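Local structure of antifreeze protein (Marinomonas primoryensis, 3P4G) at residues D78-V92 with D97-V111. The protein probably binds ice through water molecules anchored on its surface, acting as a hyperactive, calcium-dependent antifreeze protein of an Antarctic bacterium. Sequence-based numbering, arbitrary orientation.
Sequences DMGTGNDQLYVAGDV and DAGTGNDEIYIKGDV. With CA (calcium ion), chain G; CA (calcium ion), chain H; CA (calcium ion), chain F.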
# COMPACT_ATOMS: atom_id res chain seq x y z
N ASP A 78 -0.15 8.88 -23.60
CA ASP A 78 -0.60 7.49 -23.78
C ASP A 78 0.53 6.68 -24.42
O ASP A 78 1.02 7.03 -25.52
CB ASP A 78 -1.91 7.52 -24.61
CG ASP A 78 -2.52 6.16 -24.84
OD1 ASP A 78 -2.03 5.12 -24.38
OD2 ASP A 78 -3.56 6.12 -25.55
N MET A 79 1.00 5.66 -23.70
CA MET A 79 2.15 4.84 -24.17
C MET A 79 1.61 3.78 -25.14
O MET A 79 2.36 3.18 -25.93
CB MET A 79 2.90 4.21 -23.01
CG MET A 79 3.48 5.26 -22.02
SD MET A 79 4.65 6.43 -22.79
CE MET A 79 6.09 5.40 -23.16
N GLY A 80 0.29 3.59 -25.09
CA GLY A 80 -0.44 2.68 -26.00
C GLY A 80 -0.20 1.21 -25.72
O GLY A 80 0.36 0.80 -24.66
N THR A 81 -0.67 0.40 -26.66
CA THR A 81 -0.36 -1.03 -26.63
C THR A 81 1.16 -1.19 -26.70
O THR A 81 1.89 -0.29 -27.14
CB THR A 81 -1.04 -1.82 -27.79
OG1 THR A 81 -0.57 -1.39 -29.08
CG2 THR A 81 -2.60 -1.69 -27.68
N GLY A 82 1.64 -2.33 -26.23
CA GLY A 82 3.09 -2.53 -26.26
C GLY A 82 3.72 -2.49 -24.89
O GLY A 82 3.10 -2.01 -23.93
N ASN A 83 4.95 -2.99 -24.82
CA ASN A 83 5.76 -2.94 -23.59
C ASN A 83 6.57 -1.62 -23.63
O ASN A 83 7.64 -1.55 -24.27
CB ASN A 83 6.74 -4.13 -23.56
CG ASN A 83 6.05 -5.49 -23.53
OD1 ASN A 83 4.93 -5.67 -23.01
ND2 ASN A 83 6.72 -6.48 -24.11
N ASP A 84 6.04 -0.57 -23.01
CA ASP A 84 6.55 0.82 -23.19
C ASP A 84 7.36 1.29 -22.01
O ASP A 84 7.15 0.80 -20.88
CB ASP A 84 5.39 1.76 -23.43
CG ASP A 84 4.52 1.33 -24.62
OD1 ASP A 84 4.99 1.37 -25.80
OD2 ASP A 84 3.37 0.93 -24.40
N GLN A 85 8.25 2.26 -22.24
CA GLN A 85 9.15 2.71 -21.16
C GLN A 85 9.11 4.22 -21.13
O GLN A 85 9.39 4.87 -22.16
CB GLN A 85 10.55 2.24 -21.48
CG GLN A 85 11.54 2.45 -20.32
CD GLN A 85 12.90 1.83 -20.62
OE1 GLN A 85 12.98 0.78 -21.26
NE2 GLN A 85 13.97 2.48 -20.18
N LEU A 86 8.72 4.77 -19.99
CA LEU A 86 8.55 6.22 -19.82
C LEU A 86 9.44 6.76 -18.74
O LEU A 86 9.55 6.17 -17.65
CB LEU A 86 7.06 6.54 -19.54
CG LEU A 86 6.76 7.98 -19.09
CD1 LEU A 86 7.15 8.96 -20.22
CD2 LEU A 86 5.26 8.08 -18.76
N TYR A 87 10.11 7.88 -19.04
CA TYR A 87 10.88 8.59 -18.03
C TYR A 87 10.36 10.03 -18.04
O TYR A 87 10.23 10.62 -19.09
CB TYR A 87 12.35 8.57 -18.40
CG TYR A 87 13.19 9.46 -17.49
CD1 TYR A 87 13.55 9.04 -16.21
CD2 TYR A 87 13.60 10.72 -17.92
CE1 TYR A 87 14.31 9.87 -15.38
CE2 TYR A 87 14.38 11.54 -17.10
CZ TYR A 87 14.73 11.11 -15.85
OH TYR A 87 15.47 11.93 -15.02
N VAL A 88 9.99 10.54 -16.88
CA VAL A 88 9.68 11.97 -16.69
C VAL A 88 10.55 12.55 -15.53
O VAL A 88 10.44 12.05 -14.40
CB VAL A 88 8.19 12.17 -16.35
CG1 VAL A 88 7.95 13.66 -16.07
CG2 VAL A 88 7.28 11.68 -17.48
N ALA A 89 11.39 13.56 -15.79
CA ALA A 89 12.24 14.13 -14.73
C ALA A 89 11.49 15.12 -13.84
O ALA A 89 11.90 15.35 -12.70
CB ALA A 89 13.46 14.82 -15.35
N GLY A 90 10.44 15.75 -14.38
CA GLY A 90 9.64 16.74 -13.67
C GLY A 90 8.42 16.14 -13.03
O GLY A 90 8.43 14.97 -12.60
N ASP A 91 7.34 16.94 -13.01
CA ASP A 91 6.09 16.56 -12.37
C ASP A 91 5.11 16.11 -13.44
O ASP A 91 5.26 16.43 -14.62
CB ASP A 91 5.48 17.76 -11.62
CG ASP A 91 6.36 18.26 -10.48
OD1 ASP A 91 7.10 17.45 -9.88
OD2 ASP A 91 6.30 19.46 -10.13
N VAL A 92 4.09 15.40 -13.00
CA VAL A 92 3.04 14.92 -13.89
C VAL A 92 1.75 15.55 -13.41
O VAL A 92 1.29 15.27 -12.28
CB VAL A 92 2.93 13.39 -13.88
CG1 VAL A 92 1.69 12.95 -14.66
CG2 VAL A 92 4.17 12.77 -14.49
N ASP A 97 -1.49 7.15 -19.30
CA ASP A 97 -2.00 5.78 -19.45
C ASP A 97 -0.87 4.99 -20.13
O ASP A 97 -0.43 5.35 -21.23
CB ASP A 97 -3.23 5.82 -20.35
CG ASP A 97 -3.78 4.42 -20.69
OD1 ASP A 97 -3.39 3.40 -20.06
OD2 ASP A 97 -4.67 4.39 -21.60
N ALA A 98 -0.39 3.97 -19.44
CA ALA A 98 0.65 3.10 -20.02
C ALA A 98 0.04 2.03 -20.95
O ALA A 98 0.76 1.40 -21.73
CB ALA A 98 1.50 2.45 -18.89
N GLY A 99 -1.27 1.88 -20.94
CA GLY A 99 -1.97 0.91 -21.76
C GLY A 99 -1.71 -0.56 -21.46
O GLY A 99 -1.10 -0.95 -20.43
N THR A 100 -2.18 -1.38 -22.36
CA THR A 100 -1.83 -2.79 -22.31
C THR A 100 -0.30 -2.98 -22.45
O THR A 100 0.43 -2.04 -22.83
CB THR A 100 -2.56 -3.61 -23.39
OG1 THR A 100 -2.05 -3.28 -24.70
CG2 THR A 100 -4.08 -3.36 -23.38
N GLY A 101 0.18 -4.16 -22.08
CA GLY A 101 1.61 -4.45 -22.17
C GLY A 101 2.28 -4.33 -20.79
O GLY A 101 1.72 -3.74 -19.86
N ASN A 102 3.50 -4.82 -20.70
CA ASN A 102 4.30 -4.80 -19.47
C ASN A 102 5.14 -3.53 -19.50
O ASN A 102 6.18 -3.48 -20.16
CB ASN A 102 5.23 -5.98 -19.40
CG ASN A 102 4.49 -7.31 -19.48
OD1 ASN A 102 3.44 -7.49 -18.84
ND2 ASN A 102 5.03 -8.26 -20.23
N ASP A 103 4.59 -2.49 -18.90
CA ASP A 103 5.12 -1.11 -19.03
C ASP A 103 5.99 -0.69 -17.82
O ASP A 103 5.74 -1.12 -16.66
CB ASP A 103 3.95 -0.14 -19.15
CG ASP A 103 3.11 -0.41 -20.37
OD1 ASP A 103 3.59 -0.27 -21.51
OD2 ASP A 103 1.92 -0.81 -20.23
N GLU A 104 6.94 0.21 -18.09
CA GLU A 104 7.91 0.64 -17.09
C GLU A 104 7.81 2.16 -17.06
O GLU A 104 8.02 2.80 -18.09
CB GLU A 104 9.30 0.15 -17.47
CG GLU A 104 10.35 0.61 -16.52
CD GLU A 104 11.66 -0.20 -16.57
OE1 GLU A 104 11.78 -1.26 -17.23
OE2 GLU A 104 12.61 0.24 -15.89
N ILE A 105 7.42 2.70 -15.91
CA ILE A 105 7.24 4.19 -15.75
C ILE A 105 8.18 4.68 -14.62
O ILE A 105 8.24 4.07 -13.54
CB ILE A 105 5.82 4.53 -15.38
CG1 ILE A 105 4.86 4.23 -16.54
CG2 ILE A 105 5.70 6.03 -15.05
CD1 ILE A 105 3.37 4.43 -16.14
N TYR A 106 8.92 5.76 -14.89
CA TYR A 106 9.73 6.36 -13.89
C TYR A 106 9.51 7.85 -13.94
O TYR A 106 9.94 8.49 -14.91
CB TYR A 106 11.22 6.08 -14.21
CG TYR A 106 12.18 6.44 -13.08
CD1 TYR A 106 12.67 5.47 -12.22
CD2 TYR A 106 12.60 7.77 -12.87
CE1 TYR A 106 13.57 5.79 -11.21
CE2 TYR A 106 13.48 8.10 -11.82
CZ TYR A 106 13.95 7.11 -11.01
OH TYR A 106 14.83 7.43 -9.97
N ILE A 107 8.88 8.38 -12.91
CA ILE A 107 8.64 9.82 -12.76
C ILE A 107 9.41 10.29 -11.51
O ILE A 107 9.19 9.81 -10.40
CB ILE A 107 7.14 10.06 -12.56
CG1 ILE A 107 6.36 9.60 -13.81
CG2 ILE A 107 6.89 11.51 -12.16
CD1 ILE A 107 4.97 9.12 -13.46
N LYS A 108 10.33 11.24 -11.70
CA LYS A 108 11.17 11.68 -10.58
C LYS A 108 10.37 12.58 -9.62
O LYS A 108 10.61 12.59 -8.40
CB LYS A 108 12.39 12.44 -11.14
CG LYS A 108 13.49 12.73 -10.16
CD LYS A 108 14.74 13.41 -10.83
CE LYS A 108 15.60 14.14 -9.75
NZ LYS A 108 16.63 15.11 -10.29
N GLY A 109 9.47 13.38 -10.18
CA GLY A 109 8.76 14.44 -9.40
C GLY A 109 7.43 14.00 -8.78
O GLY A 109 7.18 12.81 -8.51
N ASP A 110 6.53 14.97 -8.60
CA ASP A 110 5.24 14.71 -7.93
C ASP A 110 4.21 14.43 -9.00
O ASP A 110 4.34 14.95 -10.12
CB ASP A 110 4.81 15.98 -7.21
CG ASP A 110 5.77 16.36 -6.09
OD1 ASP A 110 6.16 15.51 -5.28
OD2 ASP A 110 6.09 17.56 -5.97
N VAL A 111 3.21 13.65 -8.64
CA VAL A 111 2.18 13.29 -9.58
C VAL A 111 0.88 13.78 -9.00
O VAL A 111 0.47 13.32 -7.93
CB VAL A 111 2.12 11.75 -9.77
CG1 VAL A 111 0.76 11.35 -10.57
CG2 VAL A 111 3.37 11.28 -10.48
CA CA G . 1.82 -0.22 -23.07
CA CA H . 0.41 -2.01 -18.87
CA CA F . 3.26 1.55 -27.33
O HOH W 1 -3.72 2.97 -24.14
O HOH W 2 -5.51 6.08 -23.49
O HOH W 3 0.27 -4.65 -25.49
O HOH W 4 5.59 19.70 -7.44
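D84 and D103 meet around the calcium ion of chain G, each offering one carboxylate oxygen: OD2 of D84 lies 2.3 Å from the metal and OD1 of D103 2.4 Å. Four carbonyl oxygens, from G80, G82, A98 and T100, complete six ligands, three from each segment. The other oxygens reach along the row: D84 OD1 binds the chain F calcium with M79, T81, L53, G55 and D57, while D103 OD2 binds the chain H ion. D103 OD1 also accepts the D84 backbone N-H on its anti side, somewhat out of the carboxylate plane, which probably helps the two metal bonds to fix the carboxylate's rotation. Two successive turns of a right-handed calcium-binding beta-helix are joined; strands 85-88 and 104-107 run parallel, their axes 2° apart, and each residue lies beside its counterpart one turn on, as Q85 with E104. Y87 and Y106 point the same way from the sheet, planes at 21° but slid apart, with Y87 CE1 3.7 Å from Y106 CD2 and little ring overlap. I107, on the face opposite the tyrosines, points into the coil, where V92 from the loop after strand 85-88 crosses it at about a right angle, CG2 to CG2 at 3.8 Å. CG of N83, anti to its carbonyl carbon, carries OD1 to within 2.8 Å of N102 N, the donor tilted 25° from the carbonyl plane. D91 OD1 receives the D110 N-H from above its carboxylate plane. D78 and D97 lie side by side, carboxylate planes nearly parallel; one water donates to D78 OD1 and D97 OD2, a second to D97 OD2 and weakly to D78 OD2, probably easing their repulsion.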